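Local coordinates for 3-ketosteroid-delta4-5alpha-dehydrogenase (Rhodococcus jostii, PDB 4AT2), which uses FAD to dehydrogenate 5alpha-3-ketosteroids, introducing the delta4 double bond during bacterial steroid catabolism, at residues T455-V460 / G503-K508; A60-A65 / Y136-D141. All coordinates share one frame; numbering follows the deposited sequence. Where two conformers were deposited one is given.

Interaction 1 (T455-V460 / G503-K508); sequences TVNSEV and GISAAK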
ATOM      1  N   THR A 455      -8.069  17.116   9.033  1.00 10.67           N
ATOM      2  CA  THR A 455      -8.575  17.049  10.400  1.00 10.69           C
ATOM      3  C   THR A 455     -10.059  16.684  10.391  1.00 10.76           C
ATOM      4  O   THR A 455     -10.691  16.636   9.331  1.00 10.70           O
ATOM      5  CB  THR A 455      -8.458  18.399  11.114  1.00 10.87           C
ATOM      6  OG1 THR A 455      -9.341  19.336  10.479  1.00 10.57           O
ATOM      7  CG2 THR A 455      -7.017  18.935  11.097  1.00 10.92           C
ATOM      8  N   VAL A 456     -10.643  16.463  11.573  1.00 10.67           N
ATOM      9  CA  VAL A 456     -12.094  16.219  11.649  1.00 10.64           C
ATOM     10  C   VAL A 456     -12.913  17.448  11.249  1.00 10.71           C
ATOM     11  O   VAL A 456     -14.114  17.355  10.989  1.00 10.97           O
ATOM     12  CB  VAL A 456     -12.534  15.701  13.035  1.00 10.67           C
ATOM     13  CG1 VAL A 456     -11.904  14.340  13.291  1.00 10.62           C
ATOM     14  CG2 VAL A 456     -12.154  16.690  14.135  1.00 11.08           C
ATOM     15  N   ASN A 457     -12.246  18.596  11.186  1.00 10.91           N
ATOM     16  CA  ASN A 457     -12.864  19.827  10.697  1.00 11.05           C
ATOM     17  C   ASN A 457     -12.541  20.105   9.223  1.00 10.59           C
ATOM     18  O   ASN A 457     -12.823  21.195   8.702  1.00 10.54           O
ATOM     19  CB  ASN A 457     -12.483  21.009  11.589  1.00 12.19           C
ATOM     20  CG  ASN A 457     -13.138  20.931  12.959  1.00 13.32           C
ATOM     21  OD1 ASN A 457     -12.454  20.918  13.992  1.00 15.39           O
ATOM     22  ND2 ASN A 457     -14.455  20.843  12.977  1.00 13.10           N
ATOM     23  N   SER A 458     -11.973  19.089   8.572  1.00  9.86           N
ATOM     24  CA  SER A 458     -11.680  19.088   7.135  1.00  9.68           C
ATOM     25  C   SER A 458     -10.674  20.145   6.709  1.00  9.73           C
ATOM     26  O   SER A 458     -10.688  20.618   5.558  1.00  9.68           O
ATOM     27  CB  SER A 458     -12.973  19.155   6.305  1.00  9.60           C
ATOM     28  OG  SER A 458     -13.762  17.991   6.518  1.00  9.70           O
ATOM     29  N   GLU A 459      -9.789  20.498   7.640  1.00 10.02           N
ATOM     30  CA  GLU A 459      -8.638  21.355   7.336  1.00 10.25           C
ATOM     31  C   GLU A 459      -7.566  20.480   6.706  1.00  9.99           C
ATOM     32  O   GLU A 459      -7.298  19.386   7.203  1.00 10.00           O
ATOM     33  CB  GLU A 459      -8.088  21.957   8.625  1.00 10.91           C
ATOM     34  CG  GLU A 459      -9.092  22.837   9.339  1.00 11.72           C
ATOM     35  CD  GLU A 459      -8.888  22.846  10.836  1.00 12.34           C
ATOM     36  OE1 GLU A 459      -8.815  21.763  11.465  1.00 12.48           O
ATOM     37  OE2 GLU A 459      -8.827  23.962  11.394  1.00 13.63           O
ATOM     38  N   VAL A 460      -6.966  20.940   5.611  1.00  9.66           N
ATOM     39  CA  VAL A 460      -5.889  20.177   4.978  1.00  9.61           C
ATOM     40  C   VAL A 460      -4.626  20.338   5.814  1.00  9.82           C
ATOM     41  O   VAL A 460      -4.209  21.461   6.118  1.00 10.10           O
ATOM     42  CB  VAL A 460      -5.645  20.647   3.523  1.00  9.45           C
ATOM     43  CG1 VAL A 460      -4.416  19.970   2.934  1.00  9.59           C
ATOM     44  CG2 VAL A 460      -6.878  20.342   2.670  1.00  9.45           C
ATOM     45  N   GLY A 503     -17.342  22.998   4.876  1.00 10.13           N
ATOM     46  CA  GLY A 503     -18.118  24.232   4.658  1.00 10.55           C
ATOM     47  C   GLY A 503     -18.208  25.073   5.922  1.00 11.08           C
ATOM     48  O   GLY A 503     -18.090  26.294   5.881  1.00 11.28           O
ATOM     49  N   ILE A 504     -18.427  24.412   7.054  1.00 11.17           N
ATOM     50  CA  ILE A 504     -18.445  25.102   8.345  1.00 11.77           C
ATOM     51  C   ILE A 504     -17.102  25.812   8.620  1.00 12.17           C
ATOM     52  O   ILE A 504     -17.075  27.001   8.989  1.00 12.73           O
ATOM     53  CB  ILE A 504     -18.775  24.110   9.486  1.00 11.90           C
ATOM     54  CG1 ILE A 504     -20.199  23.552   9.329  1.00 12.00           C
ATOM     55  CG2 ILE A 504     -18.571  24.748  10.856  1.00 12.10           C
ATOM     56  CD1 ILE A 504     -20.471  22.351  10.221  1.00 12.31           C
ATOM     57  N   SER A 505     -16.000  25.085   8.426  1.00 12.10           N
ATOM     58  CA  SER A 505     -14.668  25.606   8.725  1.00 12.35           C
ATOM     59  C   SER A 505     -14.286  26.717   7.763  1.00 12.76           C
ATOM     60  O   SER A 505     -13.726  27.738   8.172  1.00 13.76           O
ATOM     61  CB  SER A 505     -13.622  24.493   8.675  1.00 12.07           C
ATOM     62  OG  SER A 505     -13.903  23.496   9.637  1.00 11.94           O
ATOM     63  N   ALA A 506     -14.600  26.522   6.486  1.00 12.75           N
ATOM     64  CA  ALA A 506     -14.273  27.512   5.458  1.00 13.20           C
ATOM     65  C   ALA A 506     -15.008  28.839   5.654  1.00 14.27           C
ATOM     66  O   ALA A 506     -14.449  29.898   5.337  1.00 14.65           O
ATOM     67  CB  ALA A 506     -14.550  26.959   4.069  1.00 12.63           C
ATOM     68  N   ALA A 507     -16.242  28.774   6.154  1.00 14.89           N
ATOM     69  CA  ALA A 507     -17.077  29.966   6.338  1.00 16.61           C
ATOM     70  C   ALA A 507     -16.677  30.832   7.537  1.00 18.36           C
ATOM     71  O   ALA A 507     -17.086  31.983   7.623  1.00 18.68           O
ATOM     72  CB  ALA A 507     -18.549  29.582   6.432  1.00 16.23           C
ATOM     73  N   LYS A 508     -15.888  30.277   8.455  1.00 20.74           N
ATOM     74  CA  LYS A 508     -15.440  31.026   9.638  1.00 23.80           C
ATOM     75  C   LYS A 508     -14.596  32.245   9.265  1.00 25.89           C
ATOM     76  O   LYS A 508     -13.802  32.199   8.327  1.00 26.21           O
ATOM     77  CB  LYS A 508     -14.662  30.117  10.581  1.00 24.94           C
ATOM     78  CG  LYS A 508     -15.546  29.129  11.311  1.00 26.25           C
ATOM     79  CD  LYS A 508     -14.726  28.251  12.235  1.00 28.47           C
ATOM     80  CE  LYS A 508     -15.611  27.229  12.924  1.00 30.43           C
ATOM     81  NZ  LYS A 508     -14.824  26.352  13.836  1.00 31.44           N
TER
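Asn457 and Ser505 carry this contact, which joins a type I turn ahead of strand 459-461 to the C-terminal end of helix 490-507. Gly503 comes first, and its carbonyl takes the N-H of Ala507. Two residues on, Ser505 makes the contact. Its OG lies anti to the carbonyl carbon, chi1 -61°, which holds the hydroxyl beside the backbone N. From there OG meets the carbonyl of the turn, 2.7 Å from Asn457 O. It also rests 3.5 Å from Asn457 CB, so the hydroxyl touches both backbone and side chain of that residue. Arg501 O, one turn back in the helix, is a second acceptor for the same hydroxyl.

The turn is braced from within. Ser458 N bonds to Thr455 O at 2.9 Å. Thr455 OG1 accepts Glu459 N and donates to Glu459 OE1 at 2.7 Å, which receives it on its anti lone pair, the one pointing away from OE2. Beyond Ser505, Ala506 and Ala507 turn to other parts of the fold: Ala506 touches Phe472 of strand 471-473, and the carbonyl of Ala507 receives Arg254. Lys508 NZ stays 6.9 Å from Glu459 OE2, too far for a salt bridge. The contact is therefore polar and small. One serine proton has two carbonyls within reach, Asn457 O and Arg501 O, so the hydroxyl sits between the turn and its own helix.

Interaction 2 (A60-A65 / Y136-D141); sequences AARAGA and YNWLVD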
ATOM      1  N   ALA A  60     -21.735  26.239   4.334  1.00 12.27           N
ATOM      2  CA  ALA A  60     -21.110  27.556   4.221  1.00 12.50           C
ATOM      3  C   ALA A  60     -22.181  28.637   4.008  1.00 13.00           C
ATOM      4  O   ALA A  60     -22.106  29.715   4.605  1.00 13.36           O
ATOM      5  CB  ALA A  60     -20.075  27.577   3.103  1.00 12.26           C
ATOM      6  N   ALA A  61     -23.178  28.335   3.178  1.00 13.17           N
ATOM      7  CA  ALA A  61     -24.260  29.274   2.901  1.00 13.95           C
ATOM      8  C   ALA A  61     -25.146  29.494   4.134  1.00 14.58           C
ATOM      9  O   ALA A  61     -25.551  30.625   4.418  1.00 15.32           O
ATOM     10  CB  ALA A  61     -25.088  28.802   1.719  1.00 13.84           C
ATOM     11  N   ARG A  62     -25.443  28.421   4.859  1.00 14.86           N
ATOM     12  CA  ARG A  62     -26.208  28.542   6.108  1.00 15.39           C
ATOM     13  C   ARG A  62     -25.472  29.382   7.150  1.00 15.94           C
ATOM     14  O   ARG A  62     -26.101  30.065   7.960  1.00 16.73           O
ATOM     15  CB  ARG A  62     -26.555  27.170   6.685  1.00 15.28           C
ATOM     16  CG  ARG A  62     -27.696  26.497   5.952  1.00 15.31           C
ATOM     17  CD  ARG A  62     -27.984  25.112   6.494  1.00 15.33           C
ATOM     18  NE  ARG A  62     -29.115  24.494   5.802  1.00 15.49           N
ATOM     19  CZ  ARG A  62     -29.470  23.217   5.932  1.00 15.69           C
ATOM     20  NH1 ARG A  62     -28.786  22.401   6.728  1.00 15.57           N
ATOM     21  NH2 ARG A  62     -30.517  22.753   5.267  1.00 16.02           N
ATOM     22  N   ALA A  63     -24.141  29.343   7.105  1.00 16.11           N
ATOM     23  CA  ALA A  63     -23.303  30.119   8.010  1.00 16.57           C
ATOM     24  C   ALA A  63     -23.255  31.597   7.620  1.00 17.03           C
ATOM     25  O   ALA A  63     -22.659  32.403   8.333  1.00 18.04           O
ATOM     26  CB  ALA A  63     -21.900  29.535   8.060  1.00 16.51           C
ATOM     27  N   GLY A  64     -23.861  31.942   6.485  1.00 16.80           N
ATOM     28  CA  GLY A  64     -23.910  33.330   6.014  1.00 16.97           C
ATOM     29  C   GLY A  64     -22.857  33.727   4.990  1.00 16.76           C
ATOM     30  O   GLY A  64     -22.804  34.892   4.573  1.00 17.05           O
ATOM     31  N   ALA A  65     -22.031  32.771   4.565  1.00 16.16           N
ATOM     32  CA  ALA A  65     -20.969  33.039   3.580  1.00 15.68           C
ATOM     33  C   ALA A  65     -21.505  33.125   2.160  1.00 15.48           C
ATOM     34  O   ALA A  65     -22.495  32.480   1.815  1.00 15.61           O
ATOM     35  CB  ALA A  65     -19.885  31.966   3.659  1.00 15.33           C
ATOM     36  N   TYR A 136     -27.576  11.591   9.508  1.00 10.98           N
ATOM     37  CA  TYR A 136     -28.734  10.991   8.831  1.00 11.10           C
ATOM     38  C   TYR A 136     -29.899  11.979   8.871  1.00 11.33           C
ATOM     39  O   TYR A 136     -30.542  12.225   7.862  1.00 11.29           O
ATOM     40  CB  TYR A 136     -29.155   9.673   9.493  1.00 11.05           C
ATOM     41  CG  TYR A 136     -30.440   9.109   8.906  1.00 11.25           C
ATOM     42  CD1 TYR A 136     -30.423   8.366   7.726  1.00 11.14           C
ATOM     43  CD2 TYR A 136     -31.673   9.355   9.517  1.00 11.56           C
ATOM     44  CE1 TYR A 136     -31.601   7.866   7.172  1.00 11.37           C
ATOM     45  CE2 TYR A 136     -32.855   8.865   8.971  1.00 11.78           C
ATOM     46  CZ  TYR A 136     -32.814   8.113   7.806  1.00 11.85           C
ATOM     47  OH  TYR A 136     -33.988   7.622   7.262  1.00 12.16           O
ATOM     48  N   ASN A 137     -30.169  12.513  10.059  1.00 11.59           N
ATOM     49  CA  ASN A 137     -31.252  13.467  10.257  1.00 12.25           C
ATOM     50  C   ASN A 137     -31.073  14.744   9.435  1.00 12.22           C
ATOM     51  O   ASN A 137     -32.034  15.297   8.912  1.00 12.57           O
ATOM     52  CB  ASN A 137     -31.399  13.781  11.749  1.00 12.73           C
ATOM     53  CG  ASN A 137     -31.898  12.590  12.542  1.00 13.15           C
ATOM     54  OD1 ASN A 137     -32.555  11.701  11.990  1.00 13.84           O
ATOM     55  ND2 ASN A 137     -31.581  12.553  13.837  1.00 13.23           N
ATOM     56  N   TRP A 138     -29.826  15.183   9.323  1.00 12.11           N
ATOM     57  CA  TRP A 138     -29.461  16.338   8.517  1.00 12.15           C
ATOM     58  C   TRP A 138     -29.784  16.107   7.059  1.00 12.05           C
ATOM     59  O   TRP A 138     -30.359  16.980   6.400  1.00 12.13           O
ATOM     60  CB  TRP A 138     -27.981  16.630   8.730  1.00 12.27           C
ATOM     61  CG  TRP A 138     -27.486  17.899   8.091  1.00 12.47           C
ATOM     62  CD1 TRP A 138     -27.392  19.165   8.670  1.00 12.86           C
ATOM     63  CD2 TRP A 138     -26.981  18.055   6.735  1.00 12.43           C
ATOM     64  NE1 TRP A 138     -26.873  20.065   7.781  1.00 12.92           N
ATOM     65  CE2 TRP A 138     -26.612  19.466   6.597  1.00 12.64           C
ATOM     66  CE3 TRP A 138     -26.801  17.197   5.653  1.00 12.40           C
ATOM     67  CZ2 TRP A 138     -26.079  19.970   5.419  1.00 12.78           C
ATOM     68  CZ3 TRP A 138     -26.269  17.724   4.463  1.00 12.68           C
ATOM     69  CH2 TRP A 138     -25.916  19.074   4.359  1.00 12.61           C
ATOM     70  N   LEU A 139     -29.465  14.921   6.548  1.00 11.56           N
ATOM     71  CA  LEU A 139     -29.792  14.569   5.160  1.00 11.75           C
ATOM     72  C   LEU A 139     -31.299  14.537   4.925  1.00 12.21           C
ATOM     73  O   LEU A 139     -31.799  15.070   3.922  1.00 12.45           O
ATOM     74  CB  LEU A 139     -29.183  13.212   4.783  1.00 11.35           C
ATOM     75  CG  LEU A 139     -27.658  13.201   4.770  1.00 11.02           C
ATOM     76  CD1 LEU A 139     -27.133  11.751   4.708  1.00 10.70           C
ATOM     77  CD2 LEU A 139     -27.119  14.038   3.610  1.00 11.12           C
ATOM     78  N   VAL A 140     -32.018  13.918   5.857  1.00 12.52           N
ATOM     79  CA  VAL A 140     -33.477  13.877   5.782  1.00 13.31           C
ATOM     80  C   VAL A 140     -34.053  15.296   5.755  1.00 13.99           C
ATOM     81  O   VAL A 140     -34.956  15.586   4.953  1.00 14.58           O
ATOM     82  CB  VAL A 140     -34.085  13.010   6.910  1.00 13.26           C
ATOM     83  CG1 VAL A 140     -35.600  13.178   6.969  1.00 13.69           C
ATOM     84  CG2 VAL A 140     -33.726  11.548   6.684  1.00 12.94           C
ATOM     85  N   ASP A 141     -33.522  16.175   6.605  0.50 14.21           N
ATOM     86  CA  ASP A 141     -33.978  17.564   6.661  0.50 14.81           C
ATOM     87  C   ASP A 141     -33.784  18.276   5.321  0.50 14.93           C
ATOM     88  O   ASP A 141     -34.626  19.088   4.926  0.50 15.32           O
ATOM     89  CB  ASP A 141     -33.265  18.324   7.785  0.50 14.99           C
ATOM     90  CG  ASP A 141     -33.676  19.778   7.857  0.50 15.42           C
ATOM     91  OD1 ASP A 141     -34.763  20.074   8.403  0.50 15.88           O
ATOM     92  OD2 ASP A 141     -32.904  20.630   7.376  0.50 15.61           O
TER
HETATM   93  O   HOH W   1     -30.343  20.038   7.212  1.00 14.24           O
HETATM   94  O   HOH W   2     -26.758  22.903   8.692  1.00 14.40           O
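Between residues 60-65 and 136-141 the nearest alpha carbons are those of Arg62 and Trp138, 12.9 Å apart, so long side chains and water must span the gap. Helix 51-62 gives way to a Schellman motif at Gly64, whose phi is positive. Arg62 runs extended from CG to NE and brings its guanidinium to the indole. Arg62 NH1 comes within 3.2 Å of Trp138 NE1. Both are donors and do not bond to each other; both give a hydrogen to water 2. This water accepts from Arg62 NH1 at 2.9 Å and from Trp138 NE1 at 3.0 Å, lying in the plane of both groups. The guanidinium and indole planes stand 69° apart.

Trp138 CG is anti to the backbone N, chi1 -173°, which sends the indole out toward Arg62. Water 1 sits over one face of its ring, toward the rim. This water also accepts from Arg62 NH1 and donates to Trp138 O, and, in one of the two conformers of Asp141, to Asp141 OD2 at 2.6 Å. The direct salt bridge from Arg62 NH2 to Asp141 OD2 is long, 3.8 Å, and rests on that conformer, so it is a doubtful tie.

Trp138 makes a cation-pi contact with Arg500. It also packs on Ile58 and Glu59 of helix 51-62 and on Leu208 of helix 202-214. With a leucine in place of Trp138, water 2 would probably lose one of its two donors and Arg500 its cation-pi partner. Arg62 touches Thr211, so helix 202-214 packs against both partners.

Both segments of interaction 2 come earlier in the chain than those of interaction 1; the two centres are about 14 Å apart. They touch directly: Ala507, at the end of helix 490-507, packs on Ala60 of helix 51-62 and on Ala63 and Ala65 of the turn after it. Helix 51-62 follows strand 45-47 and a GxGxxG sequence, consistent with the Rossmann-type FAD-binding fold. The five-stranded parallel sheet holds strand 45-47 and strand 471-473, the latter in contact with the segments of interaction 1. The ends of helices 490-507 and 51-62 thus pack together beside the parallel sheet of the FAD-binding fold, and the side chain of Trp138 lies about 13 Å from the FAD.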